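Gluconate kinase (Lactobacillus acidophilus, PDB 3LL3) probably phosphorylates gluconate or a related sugar such as xylulose, using ATP as the phosphate donor. Local coordinates at residues L242-G246 and V247-D251; A433-F436 and L437-A441; M9-T13 and T14-G18. All blocks are in the same frame, centred on the assembly; numbering follows the deposited sequence.

Contact 1: residues L242-G246 and V247-D251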
loop_
_atom_site.group_PDB
_atom_site.type_symbol
_atom_site.label_atom_id
_atom_site.label_comp_id
_atom_site.label_asym_id
_atom_site.label_seq_id
_atom_site.Cartn_x
_atom_site.Cartn_y
_atom_site.Cartn_z
ATOM N N LEU A 242 13.236 -34.098 -1.501
ATOM C CA LEU A 242 13.170 -34.715 -2.810
ATOM C C LEU A 242 13.015 -33.681 -3.941
ATOM O O LEU A 242 13.632 -33.829 -4.997
ATOM C CB LEU A 242 12.059 -35.758 -2.852
ATOM C CG LEU A 242 12.375 -36.991 -1.991
ATOM C CD1 LEU A 242 11.271 -38.037 -2.077
ATOM C CD2 LEU A 242 13.702 -37.590 -2.391
ATOM N N SER A 243 12.188 -32.661 -3.723
ATOM C CA SER A 243 12.017 -31.592 -4.692
ATOM C C SER A 243 13.331 -30.859 -4.948
ATOM O O SER A 243 13.531 -30.332 -6.025
ATOM C CB SER A 243 10.970 -30.582 -4.218
ATOM O OG SER A 243 9.684 -31.138 -4.362
ATOM N N THR A 244 14.205 -30.812 -3.941
ATOM C CA THR A 244 15.508 -30.154 -4.066
ATOM C C THR A 244 16.516 -31.000 -4.865
ATOM O O THR A 244 17.081 -30.530 -5.883
ATOM C CB THR A 244 16.090 -29.798 -2.682
ATOM O OG1 THR A 244 15.124 -29.053 -1.940
ATOM C CG2 THR A 244 17.363 -28.959 -2.837
ATOM N N ILE A 245 16.750 -32.240 -4.431
ATOM C CA ILE A 245 17.621 -33.094 -5.226
ATOM C C ILE A 245 16.979 -33.433 -6.581
ATOM O O ILE A 245 17.682 -33.687 -7.545
ATOM C CB ILE A 245 18.073 -34.384 -4.501
ATOM C CG1 ILE A 245 16.916 -35.372 -4.343
ATOM C CG2 ILE A 245 18.702 -34.054 -3.144
ATOM C CD1 ILE A 245 17.375 -36.782 -3.892
ATOM N N GLY A 246 15.648 -33.422 -6.652
ATOM C CA GLY A 246 14.930 -33.673 -7.898
ATOM C C GLY A 246 15.109 -32.617 -8.997
ATOM O O GLY A 246 14.703 -32.835 -10.160
ATOM N N VAL A 247 15.694 -31.478 -8.633
ATOM C CA VAL A 247 16.060 -30.440 -9.602
ATOM C C VAL A 247 17.577 -30.322 -9.688
ATOM O O VAL A 247 18.124 -29.323 -10.165
ATOM C CB VAL A 247 15.400 -29.064 -9.303
ATOM C CG1 VAL A 247 13.871 -29.171 -9.370
ATOM C CG2 VAL A 247 15.872 -28.468 -7.955
ATOM N N ASN A 248 18.248 -31.376 -9.229
ATOM C CA ASN A 248 19.706 -31.471 -9.274
ATOM C C ASN A 248 20.424 -30.431 -8.432
ATOM O O ASN A 248 21.556 -30.058 -8.732
ATOM C CB ASN A 248 20.217 -31.389 -10.712
ATOM C CG ASN A 248 21.565 -32.051 -10.877
ATOM O OD1 ASN A 248 21.920 -32.934 -10.098
ATOM N ND2 ASN A 248 22.327 -31.629 -11.886
ATOM N N ALA A 249 19.765 -29.927 -7.398
ATOM C CA ALA A 249 20.436 -28.996 -6.494
ATOM C C ALA A 249 20.941 -29.768 -5.291
ATOM O O ALA A 249 20.360 -29.702 -4.211
ATOM C CB ALA A 249 19.503 -27.857 -6.075
ATOM N N ILE A 250 22.026 -30.509 -5.480
ATOM C CA ILE A 250 22.441 -31.516 -4.486
ATOM C C ILE A 250 23.462 -30.951 -3.509
ATOM O O ILE A 250 23.773 -31.575 -2.486
ATOM C CB ILE A 250 23.015 -32.770 -5.157
ATOM C CG1 ILE A 250 24.298 -32.402 -5.898
ATOM C CG2 ILE A 250 21.997 -33.362 -6.121
ATOM C CD1 ILE A 250 24.944 -33.550 -6.600
ATOM N N ASP A 251 23.968 -29.759 -3.809
ATOM C CA ASP A 251 24.948 -29.135 -2.921
ATOM C C ASP A 251 24.798 -27.620 -2.867
ATOM O O ASP A 251 23.968 -27.037 -3.575
ATOM C CB ASP A 251 26.386 -29.542 -3.279
ATOM C CG ASP A 251 26.771 -29.170 -4.702
ATOM O OD1 ASP A 251 26.412 -28.065 -5.172
ATOM O OD2 ASP A 251 27.448 -30.000 -5.349
#

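Contact 2: residues A433-F436 and L437-A441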
loop_
_atom_site.group_PDB
_atom_site.type_symbol
_atom_site.label_atom_id
_atom_site.label_comp_id
_atom_site.label_asym_id
_atom_site.label_seq_id
_atom_site.Cartn_x
_atom_site.Cartn_y
_atom_site.Cartn_z
ATOM N N ALA A 433 12.819 -37.788 -7.944
ATOM C CA ALA A 433 13.845 -38.092 -6.954
ATOM C C ALA A 433 13.465 -39.313 -6.110
ATOM O O ALA A 433 14.336 -40.053 -5.679
ATOM C CB ALA A 433 14.160 -36.879 -6.081
ATOM N N ALA A 434 12.167 -39.533 -5.902
ATOM C CA ALA A 434 11.716 -40.761 -5.251
ATOM C C ALA A 434 12.103 -41.953 -6.101
ATOM O O ALA A 434 12.607 -42.947 -5.581
ATOM C CB ALA A 434 10.211 -40.753 -5.010
HETATM N N MSE A 435 11.904 -41.816 -7.418
HETATM C CA MSE A 435 12.280 -42.856 -8.363
HETATM C C MSE A 435 13.781 -43.094 -8.274
HETATM O O MSE A 435 14.242 -44.245 -8.285
HETATM C CB MSE A 435 11.823 -42.474 -9.774
HETATM C CG MSE A 435 12.289 -43.381 -10.916
HETATM SE SE MSE A 435 14.099 -42.969 -11.568
HETATM C CE MSE A 435 13.745 -41.330 -12.625
ATOM N N PHE A 436 14.540 -42.011 -8.134
ATOM C CA PHE A 436 15.997 -42.121 -8.027
ATOM C C PHE A 436 16.458 -42.861 -6.745
ATOM O O PHE A 436 17.400 -43.661 -6.778
ATOM C CB PHE A 436 16.682 -40.750 -8.150
ATOM C CG PHE A 436 18.182 -40.820 -8.063
ATOM C CD1 PHE A 436 18.936 -41.151 -9.170
ATOM C CD2 PHE A 436 18.834 -40.562 -6.871
ATOM C CE1 PHE A 436 20.308 -41.229 -9.100
ATOM C CE2 PHE A 436 20.205 -40.640 -6.790
ATOM C CZ PHE A 436 20.942 -40.978 -7.913
ATOM N N LEU A 437 15.812 -42.594 -5.619
ATOM C CA LEU A 437 16.124 -43.345 -4.397
ATOM C C LEU A 437 15.928 -44.843 -4.643
ATOM O O LEU A 437 16.717 -45.677 -4.191
ATOM C CB LEU A 437 15.230 -42.908 -3.246
ATOM C CG LEU A 437 15.285 -41.457 -2.754
ATOM C CD1 LEU A 437 14.280 -41.279 -1.627
ATOM C CD2 LEU A 437 16.668 -41.066 -2.275
ATOM N N ALA A 438 14.864 -45.182 -5.367
ATOM C CA ALA A 438 14.613 -46.576 -5.714
ATOM C C ALA A 438 15.779 -47.128 -6.534
ATOM O O ALA A 438 16.270 -48.233 -6.265
ATOM C CB ALA A 438 13.304 -46.713 -6.479
ATOM N N ARG A 439 16.228 -46.363 -7.528
ATOM C CA ARG A 439 17.352 -46.792 -8.348
ATOM C C ARG A 439 18.592 -47.023 -7.492
ATOM O O ARG A 439 19.332 -47.978 -7.704
ATOM C CB ARG A 439 17.636 -45.794 -9.482
ATOM C CG ARG A 439 16.515 -45.736 -10.518
ATOM C CD ARG A 439 16.888 -44.894 -11.747
ATOM N NE ARG A 439 18.090 -45.369 -12.434
ATOM C CZ ARG A 439 18.098 -46.301 -13.387
ATOM N NH1 ARG A 439 16.966 -46.879 -13.778
ATOM N NH2 ARG A 439 19.244 -46.657 -13.958
ATOM N N GLN A 440 18.815 -46.163 -6.509
ATOM C CA GLN A 440 19.905 -46.410 -5.571
ATOM C C GLN A 440 19.704 -47.720 -4.795
ATOM O O GLN A 440 20.613 -48.546 -4.698
ATOM C CB GLN A 440 20.063 -45.243 -4.594
ATOM C CG GLN A 440 20.692 -43.990 -5.210
ATOM C CD GLN A 440 20.902 -42.907 -4.176
ATOM O OE1 GLN A 440 19.968 -42.528 -3.466
ATOM N NE2 GLN A 440 22.132 -42.418 -4.069
ATOM N N ALA A 441 18.515 -47.913 -4.240
ATOM C CA ALA A 441 18.244 -49.128 -3.457
ATOM C C ALA A 441 18.452 -50.387 -4.304
ATOM O O ALA A 441 18.969 -51.392 -3.819
ATOM C CB ALA A 441 16.841 -49.085 -2.900
#

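Contact 3: residues M9-T13 and T14-G18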
loop_
_atom_site.group_PDB
_atom_site.type_symbol
_atom_site.label_atom_id
_atom_site.label_comp_id
_atom_site.label_asym_id
_atom_site.label_seq_id
_atom_site.Cartn_x
_atom_site.Cartn_y
_atom_site.Cartn_z
HETATM N N MSE A 9 5.704 -42.116 -5.847
HETATM C CA MSE A 9 4.461 -41.605 -5.301
HETATM C C MSE A 9 4.725 -40.281 -4.624
HETATM O O MSE A 9 5.764 -40.105 -4.003
HETATM C CB MSE A 9 3.915 -42.576 -4.259
HETATM C CG MSE A 9 3.662 -43.982 -4.798
HETATM SE SE MSE A 9 2.111 -43.996 -5.985
HETATM C CE MSE A 9 0.676 -43.661 -4.685
ATOM N N ASP A 10 3.769 -39.367 -4.718
ATOM C CA ASP A 10 3.887 -38.061 -4.105
ATOM C C ASP A 10 2.628 -37.795 -3.287
ATOM O O ASP A 10 1.581 -37.459 -3.836
ATOM C CB ASP A 10 4.024 -37.017 -5.197
ATOM C CG ASP A 10 4.149 -35.611 -4.653
ATOM O OD1 ASP A 10 5.014 -35.385 -3.772
ATOM O OD2 ASP A 10 3.397 -34.727 -5.135
ATOM N N VAL A 11 2.729 -37.953 -1.972
ATOM C CA VAL A 11 1.564 -37.888 -1.116
ATOM C C VAL A 11 1.390 -36.466 -0.605
ATOM O O VAL A 11 1.911 -36.091 0.456
ATOM C CB VAL A 11 1.653 -38.917 0.056
ATOM C CG1 VAL A 11 0.333 -39.003 0.796
ATOM C CG2 VAL A 11 2.046 -40.292 -0.482
ATOM N N GLY A 12 0.665 -35.663 -1.376
ATOM C CA GLY A 12 0.494 -34.266 -1.038
ATOM C C GLY A 12 -0.762 -34.012 -0.246
ATOM O O GLY A 12 -1.562 -34.915 -0.026
ATOM N N THR A 13 -0.928 -32.784 0.218
ATOM C CA THR A 13 -2.212 -32.377 0.759
ATOM C C THR A 13 -3.153 -32.275 -0.442
ATOM O O THR A 13 -2.710 -31.982 -1.563
ATOM C CB THR A 13 -2.107 -31.031 1.497
ATOM O OG1 THR A 13 -1.319 -30.120 0.722
ATOM C CG2 THR A 13 -1.420 -31.218 2.846
ATOM N N THR A 14 -4.433 -32.550 -0.224
ATOM C CA THR A 14 -5.441 -32.546 -1.301
ATOM C C THR A 14 -5.321 -33.630 -2.388
ATOM O O THR A 14 -6.334 -34.003 -2.972
ATOM C CB THR A 14 -5.608 -31.162 -1.985
ATOM O OG1 THR A 14 -4.476 -30.892 -2.813
ATOM C CG2 THR A 14 -5.738 -30.065 -0.953
ATOM N N ALA A 15 -4.123 -34.139 -2.671
ATOM C CA ALA A 15 -4.018 -35.226 -3.650
ATOM C C ALA A 15 -2.678 -35.937 -3.652
ATOM O O ALA A 15 -1.653 -35.362 -3.318
ATOM C CB ALA A 15 -4.347 -34.724 -5.070
ATOM N N THR A 16 -2.707 -37.205 -4.023
ATOM C CA THR A 16 -1.496 -37.974 -4.261
ATOM C C THR A 16 -1.329 -38.142 -5.769
ATOM O O THR A 16 -2.320 -38.302 -6.488
ATOM C CB THR A 16 -1.592 -39.379 -3.619
ATOM O OG1 THR A 16 -1.596 -39.253 -2.191
ATOM C CG2 THR A 16 -0.419 -40.276 -4.062
ATOM N N LYS A 17 -0.087 -38.101 -6.246
ATOM C CA LYS A 17 0.202 -38.388 -7.647
ATOM C C LYS A 17 1.165 -39.556 -7.729
ATOM O O LYS A 17 2.132 -39.625 -6.980
ATOM C CB LYS A 17 0.857 -37.197 -8.329
ATOM C CG LYS A 17 0.372 -35.851 -7.879
ATOM C CD LYS A 17 1.359 -34.764 -8.313
ATOM C CE LYS A 17 2.808 -35.177 -8.023
ATOM N NZ LYS A 17 3.691 -34.022 -7.687
ATOM N N GLY A 18 0.910 -40.473 -8.648
ATOM C CA GLY A 18 1.852 -41.540 -8.909
ATOM C C GLY A 18 2.391 -41.423 -10.321
ATOM O O GLY A 18 1.655 -41.069 -11.246
#

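Contact 1: residues L242-G246 and V247-D251
Thr244 O receives two backbone N-H groups from the chain that leaves the helix, those of Val247 and Ala249. The bond that spans more of the chain, from Ala249 N to Thr244 O, measures 3.1 Å and lies 25° out of the carbonyl plane; Val247 N stands well above the opposite face of that plane, 3.2 Å from Thr244 O. A third bond, Asn248 N to Ile245 O at 2.9 Å, closes a type I turn from Ile245 to Asn248. The bonds to Thr244 O from Ala249 N and to Ile245 O from Asn248 N, with the positive phi of Asn248 (64°) at the C-prime position, define a Schellman motif. It ends helix 239-245 and sends the chain off toward strand 254-259.

The methyls of Val247 pack against the carbonyl oxygens of Thr244 and Ser243. Val247 CG2 sits between the backbone N and the carbonyl carbon of its own residue, which brings it to 3.2 Å from Thr244 O, while CG1 of Val247 lies 3.6 Å from Ser243 O. Replacing Val247 by an alanine would probably leave a gap over these two carbonyls and weaken the packing on Ser429 and Ala256, because both methyls are lost.

Two pairs are truly apolar. On the same side of the turn as Val247, Thr244 CG2 lies against Ala249, 4.0 Å from Ala249 CB; the threonine hydroxyl turns away and bonds to Gly240 O, one helical turn back. Ile245 and Ile250 meet more loosely, CB of the former 4.4 Å from CG2 of the latter, and both also touch Leu448.

Contact 2: residues A433-F436 and L437-A441
Phe436 and Gln440, one helical turn apart, meet through ring and amide. CG of Phe436 is anti to the backbone N (chi1 -179°), and this carries the ring outward and somewhat toward the C-terminal end of the helix. There Phe436 CE2 comes 3.5 Å from Gln440 CD. The planes are inclined by 34°, and the amide approaches the CE2 side of the ring obliquely. Gln440 runs extended beyond CG, and its NE2 is held by Gln446 O, which helps to set the rotation of the amide beside the ring.

A second pair, Met435 and Arg439, lies alongside and points the same way. Met435, present as selenomethionine, folds at chi2 and chi3, which sets its selenium against the aliphatic part of the arginine, with Met435 SE 3.4 Å from Arg439 CD. Arg439 bends there, at chi3 (58°), and its polar end is bonded to Asn445 OD1 through NE and to Ile23 O through NH1. Leu437 swings back the other way, its CG 3.4 Å from Ala433 O.

Beneath these side chains runs regular alpha-helical bonding: Leu437 N to Ala433 O is 2.9 Å, and Gln440 N to Phe436 O is likewise 2.9 Å. Ala434 O accepts from Ala438 N at 3.2 Å and also from Ser75 OG.

The helix, 429-441, is thus wedged into the fold: Ala433, Ala434 and Leu437 pack on helix 239-245, Leu437 and Ala438 face strand 70-78, and Met435, Ala438 and Arg439 all rest on Ile6 of strand 4-11.

Contact 3: residues M9-T13 and T14-G18
Asp10 and Lys17 lie side by side on one face of the hairpin, their side chains pointing the same way and joined by a salt bridge of 2.7 Å between Asp10 OD2 and Lys17 NZ. Bends at chi3 and chi4 bring the end of Lys17 in beside the aspartate, whose own CG is anti to the backbone N (chi1 180°). The ammonium does not come in along the carboxylate plane but from above it, 54° out. Second partners hold both groups in place: Gln428 OE1 takes a bond from Lys17 NZ, and Ser77 OG makes a weak one with Asp10 OD1.

The backbones of the same two residues form an antiparallel hydrogen-bonded pair, with Asp10 N to Lys17 O at 2.8 Å and Lys17 N to Asp10 O at 3.0 Å. This is the hairpin of strands 4-11 and 15-22, the first of the N-terminal domain; in the actin-like ATPase superfamily the corresponding hairpin turn is the phosphate-1 loop, and the side chain of Lys17 indeed comes within about 5 Å of bound ATP. At the turn, Gly12 N to Ala15 O and Ala15 N to Thr13 O are weak bonds, and Thr14 takes a positive phi.

Met9, Val11 and Thr16 occupy the other face, packed beneath helix 49-65. The terminal CE of selenomethionine Met9 reaches diagonally across the strands to Thr16 CG2, 3.6 Å away, and Met9 SE rests 3.8 Å from Gly18 CA, a position where a beta carbon would be tight. Thr16 runs alongside Val11, with OG1 of the threonine 3.6 Å from Val11 CG1. That hydroxyl is bonded to Tyr35 OH, which also binds Gly12 O.

How the contacts relate
Contacts 1 and 2 touch directly: the helices 239-245 and 429-441 meet where Ile245 CG1 packs on Ala433 CB at 3.6 Å and Leu242 CD2 on Leu437 CD1 at 3.8 Å. Contact 3 touches neither, its nearest atoms being about 6 Å from contact 1 and about 5 Å from contact 2. Strand 4-11 nevertheless links it to contact 2, since the helix there packs on Ile6 of that strand. Contact 3 comes nearest to the ligands, with the side chain of Lys17 about 5 Å from ATP and that of Thr13 about 6 Å from D-xylulose. In contact 1 the side chain of Thr244 is about 8 Å from the sugar, whereas contact 2 lies away from the ligand sites.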